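Side-chain contacts in antitoxin RnlB (Escherichia coli, PDB 6Y2P), which inhibits the endonuclease activity of its cognate toxin RnlA, as the short-lived antitoxin of a type II toxin-antitoxin system: residues G46-D51 with G71-D76; T95-L98 with E103-E106. All blocks are in the same frame, centred on the assembly; numbering follows the deposited sequence.

Contact 1: residues G46-D51 with G71-D76; sequences GEILFD and GRIMLD
Ile73, whose backbone N is hydrogen-bonded to Glu33 OE1 of helix 29-39, sends its side chain onto Ile48 and Phe50 of strand 46-51. The contact itself is wholly apolar. Residues 72-74 lie across the face of the sheet, so no backbone ladder joins the two segments, and the backbone bonds of Gly46 and Ile48 go instead to Met68 and Leu66 of strand 63-69. The nearest alpha carbons, those of Ile48 and Ile73, are 8.4 Å apart, and the gap is closed by branched side chains.

Ile48 CD1 meets Ile73 CD1 at 3.8 Å, with the two side chains crossing at about a right angle. In Ile73, CG1 stands opposite the carbonyl carbon (chi1 -59°) and CD1 continues the extended chain, which carries that methyl across. The same methyl also approaches the rim of the Phe50 ring near its plane, 4.3 Å from CZ. From helix 29-39, Leu36 touches Ile48 and Val29 touches Ile73. The chain thus folds over the face of the mixed sheet before turning a corner at Leu75 and Asp76, and Ile73 closes the buried core between that sheet and the helix packed on it.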
loop_
_atom_site.group_PDB
_atom_site.type_symbol
_atom_site.label_atom_id
_atom_site.label_comp_id
_atom_site.label_asym_id
_atom_site.label_seq_id
_atom_site.Cartn_x
_atom_site.Cartn_y
_atom_site.Cartn_z
ATOM N N GLY C 46 29.252 -19.864 -25.534
ATOM C CA GLY C 46 29.611 -19.917 -24.127
ATOM C C GLY C 46 28.564 -19.192 -23.306
ATOM O O GLY C 46 27.407 -19.106 -23.703
ATOM N N GLU C 47 29.001 -18.630 -22.180
ATOM C CA GLU C 47 28.117 -17.886 -21.292
ATOM C C GLU C 47 28.611 -16.455 -21.171
ATOM O O GLU C 47 29.817 -16.185 -21.184
ATOM C CB GLU C 47 28.025 -18.493 -19.886
ATOM C CG GLU C 47 27.123 -19.713 -19.772
ATOM C CD GLU C 47 26.706 -20.003 -18.332
ATOM O OE1 GLU C 47 25.810 -20.860 -18.136
ATOM O OE2 GLU C 47 27.268 -19.375 -17.402
ATOM N N ILE C 48 27.647 -15.552 -21.025
ATOM C CA ILE C 48 27.860 -14.127 -20.879
ATOM C C ILE C 48 27.263 -13.733 -19.548
ATOM O O ILE C 48 26.107 -14.069 -19.258
ATOM C CB ILE C 48 27.197 -13.348 -22.029
ATOM C CG1 ILE C 48 27.680 -13.881 -23.372
ATOM C CG2 ILE C 48 27.478 -11.857 -21.937
ATOM C CD1 ILE C 48 27.460 -12.907 -24.494
ATOM N N LEU C 49 28.054 -13.069 -18.723
ATOM C CA LEU C 49 27.562 -12.455 -17.500
ATOM C C LEU C 49 27.229 -10.983 -17.745
ATOM O O LEU C 49 28.046 -10.244 -18.302
ATOM C CB LEU C 49 28.605 -12.593 -16.396
ATOM C CG LEU C 49 28.299 -11.791 -15.135
ATOM C CD1 LEU C 49 26.995 -12.286 -14.579
ATOM C CD2 LEU C 49 29.460 -11.943 -14.128
ATOM N N PHE C 50 26.043 -10.563 -17.315
ATOM C CA PHE C 50 25.567 -9.185 -17.368
ATOM C C PHE C 50 25.476 -8.646 -15.941
ATOM O O PHE C 50 24.826 -9.268 -15.079
ATOM C CB PHE C 50 24.164 -9.089 -17.995
ATOM C CG PHE C 50 24.141 -9.123 -19.484
ATOM C CD1 PHE C 50 24.078 -10.332 -20.158
ATOM C CD2 PHE C 50 24.131 -7.948 -20.215
ATOM C CE1 PHE C 50 24.036 -10.371 -21.536
ATOM C CE2 PHE C 50 24.101 -7.964 -21.602
ATOM C CZ PHE C 50 24.059 -9.177 -22.267
ATOM N N ASP C 51 26.091 -7.488 -15.703
ATOM C CA ASP C 51 25.892 -6.719 -14.473
ATOM C C ASP C 51 24.903 -5.577 -14.738
ATOM O O ASP C 51 25.212 -4.639 -15.476
ATOM C CB ASP C 51 27.223 -6.170 -13.963
ATOM C CG ASP C 51 27.059 -5.250 -12.766
ATOM O OD1 ASP C 51 25.916 -5.083 -12.269
ATOM O OD2 ASP C 51 28.075 -4.722 -12.293
ATOM N N GLY C 71 27.439 -16.938 -31.958
ATOM C CA GLY C 71 27.434 -15.493 -31.988
ATOM C C GLY C 71 26.090 -14.859 -31.738
ATOM O O GLY C 71 25.961 -13.638 -31.883
ATOM N N ARG C 72 25.095 -15.622 -31.304
ATOM C CA ARG C 72 23.781 -15.067 -31.030
ATOM C C ARG C 72 23.450 -15.305 -29.556
ATOM O O ARG C 72 23.629 -16.417 -29.052
ATOM C CB ARG C 72 22.748 -15.683 -31.977
ATOM N N ILE C 73 23.033 -14.253 -28.854
ATOM C CA ILE C 73 22.643 -14.348 -27.445
ATOM C C ILE C 73 21.232 -14.924 -27.346
ATOM O O ILE C 73 20.278 -14.349 -27.881
ATOM C CB ILE C 73 22.752 -12.980 -26.740
ATOM C CG1 ILE C 73 24.188 -12.459 -26.839
ATOM C CG2 ILE C 73 22.347 -13.053 -25.274
ATOM C CD1 ILE C 73 24.460 -11.236 -26.003
ATOM N N MET C 74 21.108 -16.072 -26.665
ATOM C CA MET C 74 19.845 -16.795 -26.543
ATOM C C MET C 74 19.088 -16.301 -25.321
ATOM O O MET C 74 19.468 -16.598 -24.186
ATOM C CB MET C 74 20.105 -18.297 -26.468
ATOM C CG MET C 74 21.020 -18.787 -27.555
ATOM S SD MET C 74 20.161 -19.217 -29.094
ATOM C CE MET C 74 20.231 -17.690 -30.036
ATOM N N LEU C 75 17.990 -15.588 -25.561
ATOM C CA LEU C 75 17.307 -14.859 -24.510
ATOM C C LEU C 75 16.468 -15.737 -23.594
ATOM O O LEU C 75 16.060 -15.283 -22.518
ATOM C CB LEU C 75 16.419 -13.779 -25.129
ATOM C CG LEU C 75 17.041 -12.840 -26.153
ATOM C CD1 LEU C 75 15.938 -12.025 -26.750
ATOM C CD2 LEU C 75 17.993 -11.945 -25.435
ATOM N N ASP C 76 16.139 -16.953 -23.990
ATOM C CA ASP C 76 15.331 -17.774 -23.106
ATOM C C ASP C 76 16.171 -18.650 -22.195
ATOM O O ASP C 76 15.626 -19.546 -21.544
ATOM C CB ASP C 76 14.353 -18.619 -23.923
ATOM C CG ASP C 76 15.044 -19.687 -24.728
ATOM O OD1 ASP C 76 16.191 -19.444 -25.180
ATOM O OD2 ASP C 76 14.429 -20.760 -24.913
#

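Contact 2: residues T95-L98 with E103-E106; sequences TFTL and EYLE
Leu98, Tyr104 and Leu105 account for most of the surface buried where helix 88-99 meets helix 102-106, two successive helices linked by a very short turn. The turn brings the end of the first helix beside the second. The nearest alpha carbons, those of Leu98 and Tyr104, lie 6.8 Å apart, and side chains make most of the join; no hydrogen bond crosses it.

The two leucines meet through their delta methyls. Leu98 CD2 comes to 3.8 Å from Leu105 CD2 and lies almost as near Leu105 CG, the two side chains crossing at about a right angle. Neither leucine sets out straight at the other helix. In Leu98 the chain bends back into the gap because CG stands opposite the carbonyl carbon (chi1 -78°), with the second torsion extended. Further apolar cover for Leu98 comes from Met18 of strand 13-19 and from Leu53 and Cys54 of helix 53-56, so this leucine is buried between the helical pair and the sheet, while Leu105 also touches Leu110.

Tyr104, by contrast, leaves its backbone directly toward helix 88-99. Its CB makes a separate, loose contact with Leu98 CD2 at 4.5 Å, and its ring lies beside Thr97. At the far end of the tyrosine, OH is hydrogen-bonded to Glu3 OE1 on strand 2-7. The ring itself stacks with His101 from the turn, whose ND1 is in turn bonded to Glu103 OE2. Thr97 keeps its hydroxyl for its own helix, where OG1 pairs with the carbonyl oxygen of Lys93. Its methyl points to the edge of the aromatic ring: Thr97 CG2 sits near the ring plane, 4.3 Å from Tyr104 CE2.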
loop_
_atom_site.group_PDB
_atom_site.type_symbol
_atom_site.label_atom_id
_atom_site.label_comp_id
_atom_site.label_asym_id
_atom_site.label_seq_id
_atom_site.Cartn_x
_atom_site.Cartn_y
_atom_site.Cartn_z
ATOM N N THR C 95 33.570 -2.947 -9.889
ATOM C CA THR C 95 33.659 -1.850 -8.931
ATOM C C THR C 95 34.627 -0.778 -9.418
ATOM O O THR C 95 34.336 0.424 -9.332
ATOM C CB THR C 95 34.101 -2.384 -7.571
ATOM O OG1 THR C 95 33.084 -3.250 -7.067
ATOM C CG2 THR C 95 34.321 -1.255 -6.583
ATOM N N PHE C 96 35.781 -1.197 -9.941
ATOM C CA PHE C 96 36.745 -0.235 -10.476
ATOM C C PHE C 96 36.160 0.539 -11.648
ATOM O O PHE C 96 36.305 1.769 -11.722
ATOM C CB PHE C 96 38.016 -0.961 -10.902
ATOM C CG PHE C 96 39.142 -0.060 -11.303
ATOM C CD1 PHE C 96 39.656 0.868 -10.418
ATOM C CD2 PHE C 96 39.736 -0.186 -12.547
ATOM C CE1 PHE C 96 40.724 1.676 -10.773
ATOM C CE2 PHE C 96 40.799 0.612 -12.913
ATOM C CZ PHE C 96 41.296 1.548 -12.029
ATOM N N THR C 97 35.469 -0.164 -12.559
ATOM C CA THR C 97 34.914 0.503 -13.734
ATOM C C THR C 97 33.914 1.574 -13.322
ATOM O O THR C 97 33.933 2.692 -13.855
ATOM C CB THR C 97 34.291 -0.534 -14.681
ATOM O OG1 THR C 97 35.317 -1.391 -15.210
ATOM C CG2 THR C 97 33.559 0.141 -15.839
ATOM N N LEU C 98 33.093 1.281 -12.311
ATOM C CA LEU C 98 32.163 2.280 -11.798
ATOM C C LEU C 98 32.920 3.442 -11.183
ATOM O O LEU C 98 32.608 4.608 -11.446
ATOM C CB LEU C 98 31.254 1.663 -10.735
ATOM C CG LEU C 98 30.082 0.802 -11.160
ATOM C CD1 LEU C 98 29.505 0.115 -9.966
ATOM C CD2 LEU C 98 29.064 1.695 -11.791
ATOM N N GLU C 103 29.902 9.254 -13.989
ATOM C CA GLU C 103 28.766 9.628 -14.815
ATOM C C GLU C 103 27.820 8.441 -15.036
ATOM O O GLU C 103 26.611 8.646 -15.209
ATOM C CB GLU C 103 29.267 10.225 -16.137
ATOM C CG GLU C 103 29.622 9.234 -17.232
ATOM C CD GLU C 103 31.074 8.788 -17.183
ATOM O OE1 GLU C 103 31.703 8.990 -16.114
ATOM O OE2 GLU C 103 31.571 8.230 -18.206
ATOM N N TYR C 104 28.333 7.201 -14.976
ATOM C CA TYR C 104 27.459 6.026 -15.011
ATOM C C TYR C 104 26.504 6.043 -13.827
ATOM O O TYR C 104 25.289 5.853 -13.978
ATOM C CB TYR C 104 28.283 4.731 -14.976
ATOM C CG TYR C 104 29.138 4.424 -16.189
ATOM C CD1 TYR C 104 29.110 5.236 -17.314
ATOM C CD2 TYR C 104 29.976 3.309 -16.207
ATOM C CE1 TYR C 104 29.885 4.953 -18.423
ATOM C CE2 TYR C 104 30.771 3.024 -17.322
ATOM C CZ TYR C 104 30.712 3.854 -18.426
ATOM O OH TYR C 104 31.471 3.585 -19.535
ATOM N N LEU C 105 27.050 6.291 -12.631
ATOM C CA LEU C 105 26.230 6.380 -11.432
ATOM C C LEU C 105 25.311 7.595 -11.476
ATOM O O LEU C 105 24.181 7.532 -10.989
ATOM C CB LEU C 105 27.142 6.433 -10.205
ATOM C CG LEU C 105 28.031 5.193 -10.050
ATOM C CD1 LEU C 105 29.203 5.480 -9.168
ATOM C CD2 LEU C 105 27.235 4.023 -9.481
ATOM N N GLU C 106 25.755 8.691 -12.095
ATOM C CA GLU C 106 24.881 9.851 -12.196
ATOM C C GLU C 106 23.661 9.533 -13.035
ATOM O O GLU C 106 22.579 10.052 -12.744
ATOM C CB GLU C 106 25.631 11.073 -12.759
#

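Overall arrangement
Followed from the N terminus, the chain first lays down strands 2-7 and 13-19 and helix 29-39; the helix later packs on contact 1 and strand 2-7 on contact 2. Contact 1 then closes a loop of 19 residues that holds helix 53-56 and strand 63-69. Contact 2 opens only after contact 1 is complete and closes a loop of four residues, two of them helical, around the turn between helices 88-99 and 102-106. The two stand in series and neither nest nor cross. Their centres are 23 Å apart, on opposite sides of the chain's centre. Strand 13-19 touches both, through Val17 for contact 1 and its neighbour Met18 for contact 2.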